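Local coordinates for putative signal recognition particle protein (Chaetomium thermophilum, PDB 5CK4) that binds guanine nucleotides as an Arf-like GTPase, the membrane-associated beta subunit of the signal recognition particle receptor, and is caught here with GDP, at residues Val22-Ile25 and Gly31-Ala34; Ala217-Asp222 and Glu306-Trp311; Gly295-Val298 and Gly302-Ala305. All blocks are in the same frame, centred on the assembly; numbering follows the deposited sequence.

Interaction 1. Residues Val22-Ile25 and Gly31-Ala34. With GDP (guanosine-5'-diphosphate), chain C.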
ATOM      1  N   VAL A  22       8.490   2.849  -5.741  1.00 21.44           N
ATOM      2  CA  VAL A  22       7.562   2.385  -4.718  1.00 19.32           C
ATOM      3  C   VAL A  22       6.353   3.324  -4.711  1.00 21.79           C
ATOM      4  O   VAL A  22       6.492   4.522  -4.449  1.00 24.31           O
ATOM      5  CB  VAL A  22       8.249   2.346  -3.335  1.00 19.84           C
ATOM      6  CG1 VAL A  22       7.265   1.977  -2.231  1.00 16.75           C
ATOM      7  CG2 VAL A  22       9.456   1.365  -3.367  1.00 20.13           C
ATOM      8  N   LEU A  23       5.172   2.794  -5.028  1.00 23.44           N
ATOM      9  CA  LEU A  23       3.955   3.609  -4.988  1.00 17.62           C
ATOM     10  C   LEU A  23       3.498   3.864  -3.561  1.00 18.69           C
ATOM     11  O   LEU A  23       3.307   2.937  -2.771  1.00 15.15           O
ATOM     12  CB  LEU A  23       2.800   2.961  -5.770  1.00 20.50           C
ATOM     13  CG  LEU A  23       2.774   3.140  -7.291  1.00 33.97           C
ATOM     14  CD1 LEU A  23       1.618   2.356  -7.889  1.00 35.53           C
ATOM     15  CD2 LEU A  23       2.675   4.617  -7.673  1.00 33.10           C
ATOM     16  N   LEU A  24       3.299   5.133  -3.245  1.00 17.69           N
ATOM     17  CA  LEU A  24       2.775   5.521  -1.949  1.00 16.27           C
ATOM     18  C   LEU A  24       1.277   5.821  -2.126  1.00 15.60           C
ATOM     19  O   LEU A  24       0.904   6.785  -2.796  1.00 18.00           O
ATOM     20  CB  LEU A  24       3.551   6.739  -1.438  1.00 18.51           C
ATOM     21  CG  LEU A  24       3.113   7.319  -0.087  1.00 18.43           C
ATOM     22  CD1 LEU A  24       3.174   6.254   0.990  1.00 18.39           C
ATOM     23  CD2 LEU A  24       3.972   8.531   0.281  1.00 19.28           C
ATOM     24  N   ILE A  25       0.433   4.975  -1.541  1.00 13.68           N
ATOM     25  CA  ILE A  25      -1.011   4.976  -1.771  1.00 14.52           C
ATOM     26  C   ILE A  25      -1.722   5.149  -0.427  1.00 19.28           C
ATOM     27  O   ILE A  25      -1.237   4.664   0.586  1.00 18.70           O
ATOM     28  CB  ILE A  25      -1.446   3.600  -2.341  1.00 18.50           C
ATOM     29  CG1 ILE A  25      -0.812   3.350  -3.707  1.00 24.22           C
ATOM     30  CG2 ILE A  25      -2.960   3.484  -2.474  1.00 24.16           C
ATOM     31  CD1 ILE A  25      -1.206   1.987  -4.299  1.00 19.28           C
ATOM     32  N   GLY A  31      -0.944  11.177   5.602  1.00 17.95           N
ATOM     33  CA  GLY A  31       0.412  11.660   5.823  1.00 21.16           C
ATOM     34  C   GLY A  31       1.338  11.395   4.639  1.00 24.59           C
ATOM     35  O   GLY A  31       2.554  11.347   4.793  1.00 18.95           O
ATOM     36  N   LYS A  32       0.774  11.222   3.447  1.00 16.65           N
ATOM     37  CA  LYS A  32       1.597  10.912   2.274  1.00 17.04           C
ATOM     38  C   LYS A  32       2.567  12.049   1.924  1.00 22.08           C
ATOM     39  O   LYS A  32       3.754  11.807   1.692  1.00 23.55           O
ATOM     40  CB  LYS A  32       0.723  10.528   1.072  1.00 17.55           C
ATOM     41  CG  LYS A  32      -0.135   9.267   1.331  1.00 22.98           C
ATOM     42  CD  LYS A  32      -0.873   8.787   0.089  1.00 19.45           C
ATOM     43  CE  LYS A  32      -1.802   9.857  -0.474  1.00 23.21           C
ATOM     44  NZ  LYS A  32      -2.678  10.490   0.570  1.00 20.05           N
ATOM     45  N   THR A  33       2.071  13.280   1.904  1.00 25.58           N
ATOM     46  CA  THR A  33       2.920  14.430   1.597  1.00 29.77           C
ATOM     47  C   THR A  33       4.031  14.547   2.632  1.00 32.39           C
ATOM     48  O   THR A  33       5.205  14.737   2.288  1.00 30.68           O
ATOM     49  CB  THR A  33       2.118  15.752   1.546  1.00 36.10           C
ATOM     50  OG1 THR A  33       1.058  15.642   0.585  1.00 35.94           O
ATOM     51  CG2 THR A  33       3.035  16.926   1.167  1.00 37.29           C
ATOM     52  N   ALA A  34       3.656  14.409   3.900  1.00 25.19           N
ATOM     53  CA  ALA A  34       4.619  14.482   4.998  1.00 27.62           C
ATOM     54  C   ALA A  34       5.697  13.400   4.883  1.00 25.16           C
ATOM     55  O   ALA A  34       6.883  13.665   5.093  1.00 22.98           O
ATOM     56  CB  ALA A  34       3.896  14.383   6.345  1.00 21.19           C
TER
HETATM   57  PB  GDP C 401      -1.797  13.404   2.761  1.00 21.99           P
HETATM   58  O1B GDP C 401      -0.776  13.820   1.743  1.00 21.10           O
HETATM   59  O2B GDP C 401      -1.892  11.886   2.793  1.00 19.90           O
HETATM   60  O3B GDP C 401      -3.180  13.939   2.469  1.00 20.53           O
HETATM   61  O3A GDP C 401      -1.387  13.858   4.244  1.00 24.25           O
HETATM   62  PA  GDP C 401      -0.464  15.112   4.674  1.00 23.57           P
HETATM   63  O1A GDP C 401       0.974  14.847   4.356  1.00 21.41           O
HETATM   64  O2A GDP C 401      -0.966  16.416   4.109  1.00 29.87           O
HETATM   65  O5' GDP C 401      -0.723  14.979   6.241  1.00 18.52           O
HETATM   66  C5' GDP C 401      -2.024  15.192   6.765  1.00 18.45           C
HETATM   67  C4' GDP C 401      -1.868  15.763   8.164  1.00 27.92           C
HETATM   68  O4' GDP C 401      -1.374  14.746   9.038  1.00 27.47           O
HETATM   69  C3' GDP C 401      -0.859  16.903   8.211  1.00 25.98           C
HETATM   70  O3' GDP C 401      -1.329  17.838   9.183  1.00 29.71           O
HETATM   71  C2' GDP C 401       0.406  16.255   8.744  1.00 28.96           C
HETATM   72  O2' GDP C 401       1.228  17.158   9.480  1.00 25.25           O
HETATM   73  C1' GDP C 401      -0.170  15.204   9.666  1.00 21.94           C
HETATM   74  N9  GDP C 401       0.751  14.068   9.876  1.00 16.72           N
HETATM   75  C8  GDP C 401       1.434  13.372   8.942  1.00 22.77           C
HETATM   76  N7  GDP C 401       2.156  12.377   9.529  1.00 21.26           N
HETATM   77  C5  GDP C 401       1.906  12.429  10.846  1.00 14.56           C
HETATM   78  C6  GDP C 401       2.347  11.685  12.035  1.00 17.80           C
HETATM   79  O6  GDP C 401       3.133  10.717  11.909  1.00 17.29           O
HETATM   80  N1  GDP C 401       1.841  12.060  13.226  1.00 17.09           N
HETATM   81  C2  GDP C 401       0.990  13.099  13.369  1.00 18.18           C
HETATM   82  N2  GDP C 401       0.536  13.428  14.603  1.00 19.70           N
HETATM   83  N3  GDP C 401       0.551  13.832  12.318  1.00 17.39           N
HETATM   84  C4  GDP C 401       0.981  13.544  11.066  1.00 19.72           C

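Interaction 2. Residues Ala217-Asp222 and Glu306-Trp311. With GDP (guanosine-5'-diphosphate), chain C.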
ATOM      1  N   ALA A 217       1.385   0.706   6.166  1.00 13.70           N
ATOM      2  CA  ALA A 217       2.073   1.575   7.110  1.00 18.93           C
ATOM      3  C   ALA A 217       1.056   2.298   7.996  1.00 19.78           C
ATOM      4  O   ALA A 217       0.336   3.204   7.546  1.00 13.84           O
ATOM      5  CB  ALA A 217       2.961   2.561   6.353  1.00 18.65           C
ATOM      6  N   ALA A 218       0.972   1.858   9.251  1.00 13.41           N
ATOM      7  CA  ALA A 218       0.012   2.424  10.189  1.00 12.90           C
ATOM      8  C   ALA A 218       0.626   3.652  10.856  1.00 14.22           C
ATOM      9  O   ALA A 218       1.287   3.531  11.894  1.00 16.03           O
ATOM     10  CB  ALA A 218      -0.408   1.363  11.232  1.00 16.21           C
ATOM     11  N   ASN A 219       0.402   4.814  10.233  1.00 13.48           N
ATOM     12  CA  ASN A 219       1.037   6.085  10.575  1.00 16.39           C
ATOM     13  C   ASN A 219       0.426   6.774  11.804  1.00 17.36           C
ATOM     14  O   ASN A 219      -0.661   6.410  12.254  1.00 16.39           O
ATOM     15  CB  ASN A 219       0.954   7.045   9.372  1.00 11.72           C
ATOM     16  CG  ASN A 219       1.899   8.232   9.494  1.00 13.36           C
ATOM     17  OD1 ASN A 219       2.939   8.141  10.145  1.00 16.12           O
ATOM     18  ND2 ASN A 219       1.539   9.354   8.869  1.00 17.09           N
ATOM     19  N   LYS A 220       1.134   7.796  12.300  1.00 18.04           N
ATOM     20  CA  LYS A 220       0.711   8.644  13.427  1.00 17.14           C
ATOM     21  C   LYS A 220       0.729   7.905  14.770  1.00 21.43           C
ATOM     22  O   LYS A 220      -0.082   8.195  15.647  1.00 17.29           O
ATOM     23  CB  LYS A 220      -0.658   9.343  13.176  1.00 14.83           C
ATOM     24  CG  LYS A 220      -0.802   9.950  11.747  1.00 15.42           C
ATOM     25  CD  LYS A 220      -1.881  11.011  11.641  1.00 15.94           C
ATOM     26  CE  LYS A 220      -2.057  11.463  10.184  1.00 16.00           C
ATOM     27  NZ  LYS A 220      -3.136  12.518  10.030  1.00 17.56           N
ATOM     28  N   GLN A 221       1.660   6.966  14.941  1.00 15.28           N
ATOM     29  CA  GLN A 221       1.791   6.261  16.222  1.00 18.31           C
ATOM     30  C   GLN A 221       2.289   7.156  17.374  1.00 16.17           C
ATOM     31  O   GLN A 221       2.320   6.728  18.528  1.00 17.27           O
ATOM     32  CB  GLN A 221       2.684   5.022  16.094  1.00 20.05           C
ATOM     33  CG  GLN A 221       2.108   3.929  15.208  1.00 18.41           C
ATOM     34  CD  GLN A 221       0.904   3.248  15.820  1.00 22.07           C
ATOM     35  OE1 GLN A 221       0.815   3.088  17.032  1.00 20.39           O
ATOM     36  NE2 GLN A 221      -0.031   2.822  14.971  1.00 21.19           N
ATOM     37  N   ASP A 222       2.640   8.399  17.063  1.00 18.95           N
ATOM     38  CA  ASP A 222       2.984   9.375  18.094  1.00 19.65           C
ATOM     39  C   ASP A 222       1.735   9.777  18.883  1.00 23.38           C
ATOM     40  O   ASP A 222       1.826  10.170  20.037  1.00 20.39           O
ATOM     41  CB  ASP A 222       3.628  10.610  17.466  1.00 22.44           C
ATOM     42  CG  ASP A 222       2.758  11.236  16.376  1.00 22.49           C
ATOM     43  OD1 ASP A 222       2.404  10.519  15.415  1.00 19.02           O
ATOM     44  OD2 ASP A 222       2.442  12.442  16.482  1.00 19.73           O
ATOM     45  N   GLU A 306      11.999   4.665  10.077  1.00 24.93           N
ATOM     46  CA  GLU A 306      13.113   3.844   9.602  1.00 29.11           C
ATOM     47  C   GLU A 306      12.784   2.365   9.367  1.00 27.72           C
ATOM     48  O   GLU A 306      13.307   1.752   8.431  1.00 27.36           O
ATOM     49  CB  GLU A 306      14.331   3.989  10.519  1.00 35.29           C
ATOM     50  CG  GLU A 306      15.123   5.264  10.267  1.00 40.75           C
ATOM     51  CD  GLU A 306      15.776   5.299   8.888  1.00 52.70           C
ATOM     52  OE1 GLU A 306      16.057   4.222   8.317  1.00 52.18           O
ATOM     53  OE2 GLU A 306      16.015   6.413   8.372  1.00 62.05           O
ATOM     54  N   ARG A 307      11.937   1.788  10.213  1.00 25.51           N
ATOM     55  CA  ARG A 307      11.543   0.395  10.022  1.00 28.51           C
ATOM     56  C   ARG A 307      10.793   0.209   8.702  1.00 23.59           C
ATOM     57  O   ARG A 307      10.933  -0.827   8.047  1.00 24.06           O
ATOM     58  CB  ARG A 307      10.689  -0.121  11.181  1.00 36.10           C
ATOM     59  CG  ARG A 307      11.440  -0.278  12.494  1.00 50.19           C
ATOM     60  CD  ARG A 307      10.849  -1.414  13.320  1.00 59.20           C
ATOM     61  NE  ARG A 307      10.938  -2.692  12.614  1.00 63.48           N
ATOM     62  CZ  ARG A 307       9.921  -3.536  12.450  1.00 62.29           C
ATOM     63  NH1 ARG A 307       8.722  -3.250  12.948  1.00 56.95           N
ATOM     64  NH2 ARG A 307      10.107  -4.671  11.788  1.00 60.91           N
ATOM     65  N   TRP A 308       9.995   1.205   8.319  1.00 22.03           N
ATOM     66  CA  TRP A 308       9.308   1.169   7.030  1.00 21.11           C
ATOM     67  C   TRP A 308      10.332   1.145   5.899  1.00 23.15           C
ATOM     68  O   TRP A 308      10.226   0.331   4.987  1.00 22.83           O
ATOM     69  CB  TRP A 308       8.398   2.386   6.844  1.00 19.81           C
ATOM     70  CG  TRP A 308       7.160   2.442   7.682  1.00 19.60           C
ATOM     71  CD1 TRP A 308       6.489   1.402   8.249  1.00 18.33           C
ATOM     72  CD2 TRP A 308       6.425   3.628   8.025  1.00 17.58           C
ATOM     73  NE1 TRP A 308       5.391   1.865   8.937  1.00 20.27           N
ATOM     74  CE2 TRP A 308       5.333   3.229   8.814  1.00 18.09           C
ATOM     75  CE3 TRP A 308       6.607   4.991   7.758  1.00 22.83           C
ATOM     76  CZ2 TRP A 308       4.400   4.139   9.314  1.00 16.16           C
ATOM     77  CZ3 TRP A 308       5.685   5.896   8.260  1.00 21.34           C
ATOM     78  CH2 TRP A 308       4.596   5.466   9.032  1.00 18.21           C
ATOM     79  N   TRP A 309      11.325   2.037   5.957  1.00 25.10           N
ATOM     80  CA  TRP A 309      12.341   2.113   4.905  1.00 27.67           C
ATOM     81  C   TRP A 309      13.155   0.826   4.803  1.00 28.66           C
ATOM     82  O   TRP A 309      13.570   0.430   3.715  1.00 28.54           O
ATOM     83  CB  TRP A 309      13.315   3.286   5.121  1.00 34.62           C
ATOM     84  CG  TRP A 309      12.695   4.662   5.284  1.00 36.66           C
ATOM     85  CD1 TRP A 309      13.075   5.615   6.182  1.00 41.33           C
ATOM     86  CD2 TRP A 309      11.611   5.238   4.528  1.00 27.94           C
ATOM     87  NE1 TRP A 309      12.301   6.741   6.041  1.00 38.88           N
ATOM     88  CE2 TRP A 309      11.392   6.536   5.037  1.00 30.75           C
ATOM     89  CE3 TRP A 309      10.804   4.782   3.480  1.00 26.09           C
ATOM     90  CZ2 TRP A 309      10.401   7.379   4.536  1.00 27.79           C
ATOM     91  CZ3 TRP A 309       9.819   5.621   2.988  1.00 28.14           C
ATOM     92  CH2 TRP A 309       9.632   6.905   3.511  1.00 27.59           C
ATOM     93  N   ARG A 310      13.400   0.192   5.944  1.00 27.67           N
ATOM     94  CA  ARG A 310      14.179  -1.042   5.983  1.00 29.52           C
ATOM     95  C   ARG A 310      13.422  -2.189   5.316  1.00 28.79           C
ATOM     96  O   ARG A 310      13.991  -2.957   4.542  1.00 29.74           O
ATOM     97  CB  ARG A 310      14.499  -1.408   7.431  1.00 30.34           C
ATOM     98  CG  ARG A 310      15.385  -2.623   7.608  1.00 51.29           C
ATOM     99  CD  ARG A 310      15.888  -2.711   9.048  1.00 64.61           C
ATOM    100  NE  ARG A 310      16.641  -1.516   9.445  1.00 75.55           N
ATOM    101  CZ  ARG A 310      16.166  -0.542  10.221  1.00 72.69           C
ATOM    102  NH1 ARG A 310      14.930  -0.609  10.697  1.00 70.29           N
ATOM    103  NH2 ARG A 310      16.929   0.504  10.524  1.00 70.12           N
ATOM    104  N   TRP A 311      12.131  -2.287   5.624  1.00 26.24           N
ATOM    105  CA  TRP A 311      11.282  -3.347   5.083  1.00 33.61           C
ATOM    106  C   TRP A 311      11.252  -3.292   3.554  1.00 31.03           C
ATOM    107  O   TRP A 311      11.427  -4.312   2.878  1.00 26.65           O
ATOM    108  CB  TRP A 311       9.870  -3.219   5.663  1.00 23.66           C
ATOM    109  CG  TRP A 311       8.959  -4.385   5.404  1.00 27.36           C
ATOM    110  CD1 TRP A 311       8.767  -5.472   6.209  1.00 28.31           C
ATOM    111  CD2 TRP A 311       8.103  -4.570   4.268  1.00 23.00           C
ATOM    112  NE1 TRP A 311       7.846  -6.323   5.642  1.00 30.94           N
ATOM    113  CE2 TRP A 311       7.426  -5.792   4.449  1.00 27.41           C
ATOM    114  CE3 TRP A 311       7.855  -3.828   3.111  1.00 29.79           C
ATOM    115  CZ2 TRP A 311       6.512  -6.279   3.523  1.00 30.39           C
ATOM    116  CZ3 TRP A 311       6.941  -4.317   2.189  1.00 26.46           C
ATOM    117  CH2 TRP A 311       6.285  -5.529   2.402  1.00 23.28           C
TER
HETATM  118  PB  GDP C 401      -1.797  13.404   2.761  1.00 21.99           P
HETATM  119  O1B GDP C 401      -0.776  13.820   1.743  1.00 21.10           O
HETATM  120  O2B GDP C 401      -1.892  11.886   2.793  1.00 19.90           O
HETATM  121  O3B GDP C 401      -3.180  13.939   2.469  1.00 20.53           O
HETATM  122  O3A GDP C 401      -1.387  13.858   4.244  1.00 24.25           O
HETATM  123  PA  GDP C 401      -0.464  15.112   4.674  1.00 23.57           P
HETATM  124  O1A GDP C 401       0.974  14.847   4.356  1.00 21.41           O
HETATM  125  O2A GDP C 401      -0.966  16.416   4.109  1.00 29.87           O
HETATM  126  O5' GDP C 401      -0.723  14.979   6.241  1.00 18.52           O
HETATM  127  C5' GDP C 401      -2.024  15.192   6.765  1.00 18.45           C
HETATM  128  C4' GDP C 401      -1.868  15.763   8.164  1.00 27.92           C
HETATM  129  O4' GDP C 401      -1.374  14.746   9.038  1.00 27.47           O
HETATM  130  C3' GDP C 401      -0.859  16.903   8.211  1.00 25.98           C
HETATM  131  O3' GDP C 401      -1.329  17.838   9.183  1.00 29.71           O
HETATM  132  C2' GDP C 401       0.406  16.255   8.744  1.00 28.96           C
HETATM  133  O2' GDP C 401       1.228  17.158   9.480  1.00 25.25           O
HETATM  134  C1' GDP C 401      -0.170  15.204   9.666  1.00 21.94           C
HETATM  135  N9  GDP C 401       0.751  14.068   9.876  1.00 16.72           N
HETATM  136  C8  GDP C 401       1.434  13.372   8.942  1.00 22.77           C
HETATM  137  N7  GDP C 401       2.156  12.377   9.529  1.00 21.26           N
HETATM  138  C5  GDP C 401       1.906  12.429  10.846  1.00 14.56           C
HETATM  139  C6  GDP C 401       2.347  11.685  12.035  1.00 17.80           C
HETATM  140  O6  GDP C 401       3.133  10.717  11.909  1.00 17.29           O
HETATM  141  N1  GDP C 401       1.841  12.060  13.226  1.00 17.09           N
HETATM  142  C2  GDP C 401       0.990  13.099  13.369  1.00 18.18           C
HETATM  143  N2  GDP C 401       0.536  13.428  14.603  1.00 19.70           N
HETATM  144  N3  GDP C 401       0.551  13.832  12.318  1.00 17.39           N
HETATM  145  C4  GDP C 401       0.981  13.544  11.066  1.00 19.72           C

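Interaction 3. Residues Gly295-Val298 and Gly302-Ala305. With GDP (guanosine-5'-diphosphate), chain C.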
ATOM      1  N   GLY A 295       3.654  -0.394  12.293  1.00 17.98           N
ATOM      2  CA  GLY A 295       3.429   0.940  12.823  1.00 19.44           C
ATOM      3  C   GLY A 295       4.599   1.875  12.618  1.00 21.17           C
ATOM      4  O   GLY A 295       5.752   1.452  12.469  1.00 21.76           O
ATOM      5  N   GLY A 296       4.303   3.168  12.601  1.00 17.97           N
ATOM      6  CA  GLY A 296       5.343   4.181  12.539  1.00 17.62           C
ATOM      7  C   GLY A 296       4.760   5.574  12.652  1.00 16.74           C
ATOM      8  O   GLY A 296       3.556   5.731  12.870  1.00 16.37           O
ATOM      9  N   ASN A 297       5.614   6.583  12.512  1.00 18.79           N
ATOM     10  CA  ASN A 297       5.178   7.972  12.538  1.00 20.27           C
ATOM     11  C   ASN A 297       6.171   8.867  11.802  1.00 21.77           C
ATOM     12  O   ASN A 297       7.372   8.600  11.790  1.00 23.79           O
ATOM     13  CB  ASN A 297       4.963   8.440  13.986  1.00 20.47           C
ATOM     14  CG  ASN A 297       6.236   8.386  14.814  1.00 22.29           C
ATOM     15  OD1 ASN A 297       6.707   7.310  15.167  1.00 19.47           O
ATOM     16  ND2 ASN A 297       6.800   9.548  15.122  1.00 20.69           N
ATOM     17  N   VAL A 298       5.659   9.921  11.174  1.00 16.53           N
ATOM     18  CA  VAL A 298       6.471  10.852  10.405  1.00 20.30           C
ATOM     19  C   VAL A 298       6.916  12.034  11.267  1.00 21.50           C
ATOM     20  O   VAL A 298       8.007  12.573  11.079  1.00 27.55           O
ATOM     21  CB  VAL A 298       5.696  11.362   9.164  1.00 28.62           C
ATOM     22  CG1 VAL A 298       6.498  12.390   8.398  1.00 18.69           C
ATOM     23  CG2 VAL A 298       5.328  10.202   8.259  1.00 25.67           C
ATOM     24  N   GLY A 302       8.072   8.735  18.763  1.00 24.56           N
ATOM     25  CA  GLY A 302       7.588   7.398  18.473  1.00 24.53           C
ATOM     26  C   GLY A 302       8.609   6.551  17.741  1.00 26.63           C
ATOM     27  O   GLY A 302       9.783   6.906  17.697  1.00 27.56           O
ATOM     28  N   PRO A 303       8.160   5.428  17.157  1.00 23.94           N
ATOM     29  CA  PRO A 303       9.032   4.474  16.449  1.00 28.03           C
ATOM     30  C   PRO A 303       9.698   5.069  15.209  1.00 28.13           C
ATOM     31  O   PRO A 303      10.698   4.535  14.730  1.00 26.45           O
ATOM     32  CB  PRO A 303       8.067   3.368  15.990  1.00 37.20           C
ATOM     33  CG  PRO A 303       6.785   3.605  16.701  1.00 39.68           C
ATOM     34  CD  PRO A 303       6.740   5.038  17.112  1.00 31.43           C
ATOM     35  N   GLY A 304       9.115   6.140  14.674  1.00 25.25           N
ATOM     36  CA  GLY A 304       9.635   6.800  13.493  1.00 22.97           C
ATOM     37  C   GLY A 304       9.331   6.072  12.204  1.00 21.18           C
ATOM     38  O   GLY A 304       8.403   5.254  12.133  1.00 20.73           O
ATOM     39  N   ALA A 305      10.129   6.344  11.175  1.00 24.24           N
ATOM     40  CA  ALA A 305       9.843   5.803   9.847  1.00 25.46           C
ATOM     41  C   ALA A 305      10.908   4.830   9.332  1.00 26.89           C
ATOM     42  O   ALA A 305      10.740   4.238   8.271  1.00 25.79           O
ATOM     43  CB  ALA A 305       9.654   6.944   8.847  1.00 27.22           C
TER
HETATM   44  PB  GDP C 401      -1.797  13.404   2.761  1.00 21.99           P
HETATM   45  O1B GDP C 401      -0.776  13.820   1.743  1.00 21.10           O
HETATM   46  O2B GDP C 401      -1.892  11.886   2.793  1.00 19.90           O
HETATM   47  O3B GDP C 401      -3.180  13.939   2.469  1.00 20.53           O
HETATM   48  O3A GDP C 401      -1.387  13.858   4.244  1.00 24.25           O
HETATM   49  PA  GDP C 401      -0.464  15.112   4.674  1.00 23.57           P
HETATM   50  O1A GDP C 401       0.974  14.847   4.356  1.00 21.41           O
HETATM   51  O2A GDP C 401      -0.966  16.416   4.109  1.00 29.87           O
HETATM   52  O5' GDP C 401      -0.723  14.979   6.241  1.00 18.52           O
HETATM   53  C5' GDP C 401      -2.024  15.192   6.765  1.00 18.45           C
HETATM   54  C4' GDP C 401      -1.868  15.763   8.164  1.00 27.92           C
HETATM   55  O4' GDP C 401      -1.374  14.746   9.038  1.00 27.47           O
HETATM   56  C3' GDP C 401      -0.859  16.903   8.211  1.00 25.98           C
HETATM   57  O3' GDP C 401      -1.329  17.838   9.183  1.00 29.71           O
HETATM   58  C2' GDP C 401       0.406  16.255   8.744  1.00 28.96           C
HETATM   59  O2' GDP C 401       1.228  17.158   9.480  1.00 25.25           O
HETATM   60  C1' GDP C 401      -0.170  15.204   9.666  1.00 21.94           C
HETATM   61  N9  GDP C 401       0.751  14.068   9.876  1.00 16.72           N
HETATM   62  C8  GDP C 401       1.434  13.372   8.942  1.00 22.77           C
HETATM   63  N7  GDP C 401       2.156  12.377   9.529  1.00 21.26           N
HETATM   64  C5  GDP C 401       1.906  12.429  10.846  1.00 14.56           C
HETATM   65  C6  GDP C 401       2.347  11.685  12.035  1.00 17.80           C
HETATM   66  O6  GDP C 401       3.133  10.717  11.909  1.00 17.29           O
HETATM   67  N1  GDP C 401       1.841  12.060  13.226  1.00 17.09           N
HETATM   68  C2  GDP C 401       0.990  13.099  13.369  1.00 18.18           C
HETATM   69  N2  GDP C 401       0.536  13.428  14.603  1.00 19.70           N
HETATM   70  N3  GDP C 401       0.551  13.832  12.318  1.00 17.39           N
HETATM   71  C4  GDP C 401       0.981  13.544  11.066  1.00 19.72           C
HETATM   72  O   HOH W   1       8.456   2.483  11.169  1.00 33.48           O
HETATM   73  O   HOH W   2       9.864   9.628  15.734  1.00 23.62           O

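Interaction 1. Residues Val22-Ile25 and Gly31-Ala34
L24 and I25, at the end of strand 21-25, meet the start of helix 32-40 through one residue, K32, whose other side faces the beta-phosphate of GDP. G31 comes first, at the N-cap. Its N-H goes to GDP O2B at 3.0 Å and more weakly to the bridging O3A. Glycine is called for here: at these backbone angles a CB would be jammed against the preceding carbonyl oxygen, and it would also crowd N7 of the guanine. K32 follows and carries the contact. Its CB lies 3.9 Å from CD2 of L24, the two side chains slanting across each other, while its CD rests 3.8 Å from the backbone C of I25. Beyond that apolar bearing the chain bends twice (chi3 -59°, chi4 -48°), which brings K32 NZ to GDP O2B at 2.7 Å. The backbone N of K32 reaches the same oxygen at 2.8 Å, so with G31 N three donors grip O2B; NZ adds weak bonds to the carbonyls of G26 and P27. Strand, phosphate-wrapping loop and helix in this order form the P-loop (Walker A motif), and the lysine charge together with the helix N-terminus would be expected to offset the charge of the diphosphate. T33 turns away from the strand. Its OG1 sits opposite the carbonyl carbon and beside its own backbone N (chi1 -57°), so that both donors face O1B, with OG1 to O1B 2.8 Å and N to O1B 2.9 Å; this threonine also binds magnesium in structures of the protein. A34 moves on to the alpha-phosphate: its N donates to O1A at 2.8 Å, and its CB lies close to O1A and to C8 of the guanine.

Interaction 2. Residues Ala217-Asp222 and Glu306-Trp311
A217 presses its methyl group onto one face of the W308 indole, CB standing 3.8 Å from the centroid of the five-membered ring in a CH-pi contact and 3.5 Å from CE2. At the ring edge N219 comes in crosswise, its OD1 3.3 Å from CH2, with amide and indole planes 64° apart. This is the tight, buried part of the contact. W308 NE1 donates to the carbonyl of M294 and N219 ND2 to that of A30, both outside the two segments, while N219 OD1 takes a weak bond from the neighbouring K220 N. OD1 lies between the indole rim and O6 of the guanine, and the bond to A30 fixes the amide. A leucine in place of W308 would probably cover less of the A217 methyl, leave the M294 carbonyl without this donor and open a gap beside N219 OD1. E306, R307 and R310 lie on the solvent side of the helix, where the contact is loose. Past N219 the first segment also leaves the helix and follows the nucleotide, as the NKxD motif of GTPases. K220, extended beyond CG (chi3 -174°), lays its methylenes over one face of the guanine, CG 3.6 Å from C6, and NZ reaches the ribose O4' at 3.0 Å while forming a salt bridge with D170. D222, partly exposed, reads the base edge with both carboxylate oxygens: GDP N1 donates to OD1 at 2.7 Å and N2 to OD2 at 2.9 Å, a pairing that selects guanine. Strand 217-219 and helix 306-311 run nearly antiparallel, at 167°. The strand lies between strands 159-170 and 291-295 in the central sheet, and the indole, touching L168 as well, is packed between the sheet and L35 of helix 32-40.

Interaction 3. Residues Gly295-Val298 and Gly302-Ala305
The backbone N of G304 donates to the side-chain OD1 of N297 at 2.7 Å, and the bond closes the loop that carries the chain from strand 291-295 to helix 306-313. This loop corresponds in position to the last of the conserved guanine-contacting loops of small GTPases. The donor comes in from above the carbonyl plane of the amide, 40° out of it, not along a lone pair. CG of N297 takes the crowded position between backbone N and carbonyl carbon (chi1 62°), and this brings OD1 against the backbone of G302-G304, where CD of P303 also touches it at 3.0 Å. ND2, on the other branch, bonds the carbonyl of I299 and a water. A second bond runs the opposite way: N297 N donates to G304 O at 3.1 Å, again from above the carbonyl plane, 57° out. The two bonds clamp N297 and G304 together. Three glycines make such closeness possible. G296 CA lies 3.3 Å from G304 O, where a CB would clash; a CB on G302 would collide with N297 OD1; and the positive phi of G304 favours glycine. Holding N297 is likely to help orient the next peptide, whose V298 N donates to GDP O6 at 2.7 Å. A bond to the 6-oxo group accords with guanine recognition. P303 and G302 lie on the exposed side, whereas G296 and N297 are buried. Beside the partly exposed G295 and G304, a bridging water donates to G304 O, at 2.9 Å, and to G295 O, at 3.2 Å.

All three contacts touch GDP, interaction 1 mainly at the phosphates, interactions 2 and 3 at the guanine. Interaction 1, buried and closest of the three to the centre of the chain, is apolar between its segments and spends its charge and N-H groups on the phosphates; interaction 2, also buried, is apolar and aromatic at its centre but ends in side chains that read the base; interaction 3, farther out and partly exposed, works through backbone, amide and water. Interactions 1 and 2 draw on the same central sheet. Interaction 3 is nested in the chain between the two segments of interaction 2 and is tied to it: A218 O and Q221 N probably pair with G296. V298 packs on A34, joining residues 295-298 to the P-loop helix.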